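PDB 3H9W: diguanylate cyclase with PAS/PAC sensor from Marinobacter aquaeolei, which probably makes 3',3'-c-di-GMP from two GTP through its GGDEF domain, the present chain being the N-terminal PAS sensor domain of the longer protein. Local coordinates for residues G28-Q31 against G32-K35; P46-Q49 against E50-V53; V89-D92 against S93-E97. One frame throughout, in Å; residues are numbered along the deposited sequence.

The three contacts illustrate how a PAS domain is held locally at its bends and along a helix. They come in series along the chain, each between directly adjoining segments, and none encloses or crosses another. Contact 1 closes the turn between helix 22-27 and helix 37-42. Contact 2 lies in the N-terminal part of helix 46-61, which packs on strand 66-73, outermost in the antiparallel sheet of this chain; the centres of contacts 1 and 2 are about 20 Å apart. Contact 3 closes the hairpin that joins strands 79-90 and 96-105, about 27 Å from contact 2 and 28 Å from contact 1, centre to centre.

Contact 1 of 3, residues G28-Q31 against G32-K35; sequences GWPQ and GSWK
Ser33 grips the carbonyl of Pro30 twice, closing a short 3-10 turn in the loop between helix 22-27 and helix 37-42 of the PAS domain. Its N donates to Pro30 O at 2.8 Å from above the carbonyl plane, while its OG donates to the same oxygen at 2.6 Å and lies in that plane. The hydroxyl can do this because OG sits between the backbone N and the carbonyl carbon (chi1 74°), folded back over its own turn; OG also forms a hydrogen bond with Arg43 NH1. One residue on, Trp34 N gives Gln31 O a longer bond of 3.3 Å, and Gln31 N donates to Glu24 OE1. The indole N-H of Trp34 is taken by a water, 2.8 Å from NE1 and in the ring plane, and this water donates to Trp29 O at 2.7 Å. The two indoles cross at about a right angle, with Trp29 CD1 4.1 Å from Trp34 CZ2, and Arg43 makes cation-pi contacts with both. Trp29 NE1 and Gln31 NE2 donate to carbonyls elsewhere in the chain, Leu73 O and Ile19 O. Pro30 O, gripped by two donors, thus helps hold the turn; water and carbonyls satisfy the indoles.

Contact 2 of 3, residues P46-Q49 against E50-V53; sequences PEDQ and EWVV
Residues 46-53, in the N-terminal part of helix 46-61 where it lies against strand 66-73 of the PAS sheet, show how one residue can serve a helix with both its main chain and its side chain. Asp48 is that residue. Its carbonyl oxygen accepts from two successive amides: Val52 N at 2.9 Å, almost in line with the C=O bond, and Trp51 N, which comes from above the carbonyl plane at 3.0 Å. The side chain adds a third tie. Asp48 and Trp51 run side by side and point the same way, so that Trp51 NE1 meets Asp48 OD1 at 3.1 Å on the anti side of the carboxylate, somewhat out of both planes, with the N-H...O angle bent to 150°. The planes of carboxylate and indole stand 78° apart. Trp51 CG lies between its backbone N and carbonyl carbon (chi1 73°), a torsion that folds the indole back towards the preceding turn; Asp48 O and Val52 CG2 lie over the same face, the methyl above the ring centre. Near Glu47, a water donates to both Glu47 O, at 2.7 Å, and Glu50 OE1. The other carboxylate oxygen of Asp48, OD2, forms a salt bridge with Arg71 of strand 66-73. Putting an alanine here would probably leave the Trp51 indole N-H without its acceptor and Arg71 without this salt-bridge partner, setting the indole freer to turn. Shared between an indole and a guanidinium, the carboxylate links helix to sheet, and the arginine probably helps to stabilise its negative charge.

Contact 3 of 3, residues V89-D92 against S93-E97; sequences VRDD and SGEVE
Asp91 turns its carboxylate inward across the hairpin between strands 79-90 and 96-105, towards Ser93 and Glu95. Its CG lies between the backbone N and the carbonyl carbon (chi1 61°), which swings OD1 over the turn and within reach of the residues that follow. There Ser93 OG donates to Asp91 OD1 at 2.6 Å and Glu95 N at 3.0 Å, and the two approach from opposite faces of the carboxylate plane. Ser93 N adds a weak bond to the same oxygen. The Ser93 hydroxyl is brought back by a similar torsion, so that serine and aspartate side chains curl towards each other.

The main chain here forms a type I beta turn from Asp91 to Gly94, closed by Gly94 N to Asp91 O at 2.8 Å. Gly94 has positive phi, and a side chain there would collide with the carbonyl oxygen of Ser93. Beyond the turn, Asp91 N donates to Glu95 O at 2.8 Å and Glu97 N to Val89 O at 2.7 Å, the two bonds flanking the non-hydrogen-bonded pair Arg90 and Val96, whose side chains diverge. Arg90, extended from CG to NE, runs out across the opposite arm of the hairpin, CD 3.6 Å from Gly94 O. The Glu97 carboxylate instead comes alongside Asp91, its CD 3.8 Å from Asp91 CB, with CG anti to the backbone N (chi1 177°) and the chain extended beyond.

The Asp91 carboxylate lies between those of Glu97 and Glu95, which are far from each other; Asp91 OD2 is 5.0 Å from Glu97 OE2. Two like charges nearby would tend to disfavour its ionisation, whereas the donors converging on OD1 probably offset this and fix the rotation of its carboxylate against the turn.

Contact 1 of 3, residues G28-Q31 against G32-K35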
loop_
_atom_site.group_PDB
_atom_site.type_symbol
_atom_site.label_atom_id
_atom_site.label_comp_id
_atom_site.label_asym_id
_atom_site.label_seq_id
_atom_site.Cartn_x
_atom_site.Cartn_y
_atom_site.Cartn_z
ATOM N N GLY A 28 -1.245 18.894 6.285
ATOM C CA GLY A 28 -1.566 20.294 6.068
ATOM C C GLY A 28 -1.217 20.967 4.748
ATOM O O GLY A 28 -1.948 21.851 4.298
ATOM N N TRP A 29 -0.112 20.584 4.122
ATOM C CA TRP A 29 0.261 21.216 2.861
ATOM C C TRP A 29 -0.837 20.956 1.836
ATOM O O TRP A 29 -1.467 19.903 1.856
ATOM C CB TRP A 29 1.579 20.639 2.325
ATOM C CG TRP A 29 2.690 20.515 3.335
ATOM C CD1 TRP A 29 2.965 19.436 4.121
ATOM C CD2 TRP A 29 3.696 21.497 3.632
ATOM N NE1 TRP A 29 4.089 19.680 4.887
ATOM C CE2 TRP A 29 4.553 20.938 4.606
ATOM C CE3 TRP A 29 3.955 22.793 3.168
ATOM C CZ2 TRP A 29 5.653 21.630 5.126
ATOM C CZ3 TRP A 29 5.050 23.485 3.682
ATOM C CH2 TRP A 29 5.887 22.898 4.654
ATOM N N PRO A 30 -1.090 21.919 0.933
ATOM C CA PRO A 30 -2.130 21.706 -0.078
ATOM C C PRO A 30 -1.805 20.433 -0.856
ATOM O O PRO A 30 -0.647 20.182 -1.179
ATOM C CB PRO A 30 -2.022 22.954 -0.956
ATOM C CG PRO A 30 -1.541 23.999 0.003
ATOM C CD PRO A 30 -0.491 23.260 0.802
ATOM N N GLN A 31 -2.819 19.629 -1.143
ATOM C CA GLN A 31 -2.609 18.397 -1.884
ATOM C C GLN A 31 -1.832 18.663 -3.170
ATOM O O GLN A 31 -0.914 17.919 -3.524
ATOM C CB GLN A 31 -3.955 17.743 -2.208
ATOM C CG GLN A 31 -3.874 16.559 -3.163
ATOM C CD GLN A 31 -5.240 15.981 -3.488
ATOM O OE1 GLN A 31 -6.253 16.673 -3.397
ATOM N NE2 GLN A 31 -5.271 14.711 -3.880
ATOM N N GLY A 32 -2.186 19.740 -3.862
ATOM C CA GLY A 32 -1.513 20.059 -5.111
ATOM C C GLY A 32 -0.051 20.457 -4.984
ATOM O O GLY A 32 0.648 20.563 -5.994
ATOM N N SER A 33 0.415 20.671 -3.754
ATOM C CA SER A 33 1.801 21.077 -3.509
ATOM C C SER A 33 2.796 19.919 -3.587
ATOM O O SER A 33 4.008 20.134 -3.652
ATOM C CB SER A 33 1.927 21.735 -2.134
ATOM O OG SER A 33 1.860 20.754 -1.109
ATOM N N TRP A 34 2.291 18.694 -3.561
ATOM C CA TRP A 34 3.163 17.529 -3.644
ATOM C C TRP A 34 3.478 17.267 -5.108
ATOM O O TRP A 34 2.806 16.478 -5.766
ATOM C CB TRP A 34 2.480 16.320 -3.006
ATOM C CG TRP A 34 2.313 16.471 -1.526
ATOM C CD1 TRP A 34 1.343 17.179 -0.874
ATOM C CD2 TRP A 34 3.176 15.946 -0.514
ATOM N NE1 TRP A 34 1.550 17.126 0.490
ATOM C CE2 TRP A 34 2.670 16.374 0.736
ATOM C CE3 TRP A 34 4.335 15.156 -0.540
ATOM C CZ2 TRP A 34 3.281 16.029 1.953
ATOM C CZ3 TRP A 34 4.941 14.813 0.666
ATOM C CH2 TRP A 34 4.413 15.252 1.896
ATOM N N LYS A 35 4.512 17.944 -5.607
ATOM C CA LYS A 35 4.926 17.841 -7.005
ATOM C C LYS A 35 5.945 16.750 -7.327
ATOM O O LYS A 35 5.826 16.074 -8.351
ATOM C CB LYS A 35 5.473 19.196 -7.472
ATOM C CG LYS A 35 4.422 20.292 -7.556
ATOM C CD LYS A 35 3.474 20.042 -8.719
ATOM C CE LYS A 35 2.448 21.150 -8.849
ATOM N NZ LYS A 35 1.464 20.856 -9.924
HETATM O O HOH W 1 -0.073 17.786 2.707
#

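Contact 2 of 3, residues P46-Q49 against E50-V53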
loop_
_atom_site.group_PDB
_atom_site.type_symbol
_atom_site.label_atom_id
_atom_site.label_comp_id
_atom_site.label_asym_id
_atom_site.label_seq_id
_atom_site.Cartn_x
_atom_site.Cartn_y
_atom_site.Cartn_z
ATOM N N PRO A 46 14.783 16.497 10.089
ATOM C CA PRO A 46 16.198 16.526 9.698
ATOM C C PRO A 46 17.007 15.260 9.987
ATOM O O PRO A 46 17.880 14.894 9.202
ATOM C CB PRO A 46 16.743 17.756 10.443
ATOM C CG PRO A 46 15.840 17.873 11.635
ATOM C CD PRO A 46 14.480 17.591 11.030
ATOM N N GLU A 47 16.723 14.588 11.098
ATOM C CA GLU A 47 17.458 13.377 11.436
ATOM C C GLU A 47 16.990 12.184 10.607
ATOM O O GLU A 47 17.667 11.157 10.542
ATOM C CB GLU A 47 17.331 13.058 12.932
ATOM C CG GLU A 47 17.880 14.160 13.846
ATOM C CD GLU A 47 18.040 13.716 15.289
ATOM O OE1 GLU A 47 17.313 12.797 15.724
ATOM O OE2 GLU A 47 18.884 14.300 16.000
ATOM N N ASP A 48 15.828 12.317 9.977
ATOM C CA ASP A 48 15.308 11.242 9.149
ATOM C C ASP A 48 15.745 11.448 7.705
ATOM O O ASP A 48 16.000 10.484 6.975
ATOM C CB ASP A 48 13.781 11.156 9.263
ATOM C CG ASP A 48 13.342 10.474 10.536
ATOM O OD1 ASP A 48 14.025 9.504 10.950
ATOM O OD2 ASP A 48 12.316 10.873 11.125
ATOM N N GLN A 49 15.850 12.704 7.289
ATOM C CA GLN A 49 16.287 12.994 5.930
ATOM C C GLN A 49 17.679 12.396 5.786
ATOM O O GLN A 49 18.096 12.041 4.694
ATOM C CB GLN A 49 16.361 14.504 5.696
ATOM C CG GLN A 49 15.060 15.253 5.917
ATOM C CD GLN A 49 15.254 16.755 5.824
ATOM O OE1 GLN A 49 16.106 17.322 6.510
ATOM N NE2 GLN A 49 14.465 17.408 4.980
ATOM N N GLU A 50 18.377 12.284 6.916
ATOM C CA GLU A 50 19.738 11.748 6.970
ATOM C C GLU A 50 19.887 10.284 6.558
ATOM O O GLU A 50 21.010 9.808 6.361
ATOM C CB GLU A 50 20.316 11.927 8.381
ATOM C CG GLU A 50 20.989 13.278 8.624
ATOM C CD GLU A 50 21.384 13.508 10.081
ATOM O OE1 GLU A 50 21.859 12.559 10.743
ATOM O OE2 GLU A 50 21.233 14.651 10.561
ATOM N N TRP A 51 18.776 9.564 6.416
ATOM C CA TRP A 51 18.872 8.156 6.044
ATOM C C TRP A 51 17.765 7.647 5.132
ATOM O O TRP A 51 18.002 6.790 4.282
ATOM C CB TRP A 51 18.917 7.289 7.307
ATOM C CG TRP A 51 17.612 7.180 8.046
ATOM C CD1 TRP A 51 17.170 7.971 9.073
ATOM C CD2 TRP A 51 16.582 6.209 7.816
ATOM N NE1 TRP A 51 15.927 7.545 9.499
ATOM C CE2 TRP A 51 15.545 6.466 8.744
ATOM C CE3 TRP A 51 16.436 5.145 6.916
ATOM C CZ2 TRP A 51 14.377 5.698 8.794
ATOM C CZ3 TRP A 51 15.272 4.379 6.967
ATOM C CH2 TRP A 51 14.258 4.661 7.902
ATOM N N VAL A 52 16.560 8.175 5.309
ATOM C CA VAL A 52 15.411 7.739 4.518
ATOM C C VAL A 52 15.585 7.936 3.013
ATOM O O VAL A 52 15.306 7.035 2.224
ATOM C CB VAL A 52 14.126 8.466 4.973
ATOM C CG1 VAL A 52 12.962 8.105 4.046
ATOM C CG2 VAL A 52 13.794 8.075 6.412
ATOM N N VAL A 53 16.042 9.115 2.617
ATOM C CA VAL A 53 16.236 9.396 1.205
ATOM C C VAL A 53 17.212 8.405 0.570
ATOM O O VAL A 53 16.902 7.788 -0.450
ATOM C CB VAL A 53 16.739 10.844 1.007
ATOM C CG1 VAL A 53 16.875 11.154 -0.479
ATOM C CG2 VAL A 53 15.768 11.814 1.661
HETATM O O HOH W 2 20.009 10.719 11.848
#

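Contact 3 of 3, residues V89-D92 against S93-E97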
loop_
_atom_site.group_PDB
_atom_site.type_symbol
_atom_site.label_atom_id
_atom_site.label_comp_id
_atom_site.label_asym_id
_atom_site.label_seq_id
_atom_site.Cartn_x
_atom_site.Cartn_y
_atom_site.Cartn_z
ATOM N N VAL A 89 7.599 -0.801 -9.617
ATOM C CA VAL A 89 7.042 -1.326 -10.861
ATOM C C VAL A 89 8.057 -1.236 -11.999
ATOM O O VAL A 89 8.693 -0.199 -12.190
ATOM C CB VAL A 89 5.786 -0.538 -11.279
ATOM C CG1 VAL A 89 5.152 -1.169 -12.514
ATOM C CG2 VAL A 89 4.799 -0.488 -10.127
ATOM N N ARG A 90 8.200 -2.324 -12.752
ATOM C CA ARG A 90 9.129 -2.373 -13.880
ATOM C C ARG A 90 8.349 -2.415 -15.188
ATOM O O ARG A 90 7.244 -2.955 -15.237
ATOM C CB ARG A 90 10.023 -3.611 -13.776
ATOM C CG ARG A 90 10.937 -3.595 -12.574
ATOM C CD ARG A 90 11.810 -4.833 -12.498
ATOM N NE ARG A 90 12.773 -4.711 -11.412
ATOM C CZ ARG A 90 13.699 -5.617 -11.118
ATOM N NH1 ARG A 90 13.794 -6.732 -11.831
ATOM N NH2 ARG A 90 14.539 -5.399 -10.113
ATOM N N ASP A 91 8.925 -1.841 -16.243
ATOM C CA ASP A 91 8.274 -1.817 -17.550
ATOM C C ASP A 91 8.536 -3.104 -18.320
ATOM O O ASP A 91 9.211 -4.007 -17.826
ATOM C CB ASP A 91 8.757 -0.621 -18.381
ATOM C CG ASP A 91 10.250 -0.655 -18.647
ATOM O OD1 ASP A 91 10.804 -1.761 -18.810
ATOM O OD2 ASP A 91 10.869 0.429 -18.706
ATOM N N ASP A 92 8.013 -3.173 -19.541
ATOM C CA ASP A 92 8.170 -4.354 -20.387
ATOM C C ASP A 92 9.610 -4.766 -20.657
ATOM O O ASP A 92 9.875 -5.936 -20.930
ATOM C CB ASP A 92 7.446 -4.151 -21.721
ATOM C CG ASP A 92 5.943 -4.071 -21.559
ATOM O OD1 ASP A 92 5.394 -4.825 -20.726
ATOM O OD2 ASP A 92 5.306 -3.266 -22.271
ATOM N N SER A 93 10.540 -3.819 -20.591
ATOM C CA SER A 93 11.941 -4.143 -20.835
ATOM C C SER A 93 12.668 -4.516 -19.546
ATOM O O SER A 93 13.872 -4.782 -19.552
ATOM C CB SER A 93 12.651 -2.972 -21.521
ATOM O OG SER A 93 12.582 -1.799 -20.736
ATOM N N GLY A 94 11.932 -4.532 -18.440
ATOM C CA GLY A 94 12.525 -4.895 -17.166
ATOM C C GLY A 94 13.161 -3.761 -16.387
ATOM O O GLY A 94 13.817 -4.000 -15.373
ATOM N N GLU A 95 12.975 -2.529 -16.847
ATOM C CA GLU A 95 13.550 -1.384 -16.157
ATOM C C GLU A 95 12.539 -0.721 -15.227
ATOM O O GLU A 95 11.334 -0.739 -15.488
ATOM C CB GLU A 95 14.068 -0.358 -17.165
ATOM C CG GLU A 95 15.105 -0.913 -18.128
ATOM C CD GLU A 95 16.240 0.062 -18.385
ATOM O OE1 GLU A 95 17.065 -0.202 -19.288
ATOM O OE2 GLU A 95 16.313 1.090 -17.676
ATOM N N VAL A 96 13.038 -0.146 -14.136
ATOM C CA VAL A 96 12.187 0.536 -13.162
ATOM C C VAL A 96 11.396 1.628 -13.874
ATOM O O VAL A 96 11.968 2.489 -14.542
ATOM C CB VAL A 96 13.033 1.166 -12.035
ATOM C CG1 VAL A 96 12.134 1.919 -11.063
ATOM C CG2 VAL A 96 13.807 0.075 -11.304
ATOM N N GLU A 97 10.078 1.594 -13.721
ATOM C CA GLU A 97 9.210 2.554 -14.381
ATOM C C GLU A 97 8.485 3.492 -13.421
ATOM O O GLU A 97 8.269 4.665 -13.725
ATOM C CB GLU A 97 8.196 1.794 -15.233
ATOM C CG GLU A 97 7.163 2.644 -15.936
ATOM C CD GLU A 97 6.311 1.820 -16.878
ATOM O OE1 GLU A 97 5.744 0.804 -16.421
ATOM O OE2 GLU A 97 6.211 2.185 -18.070
#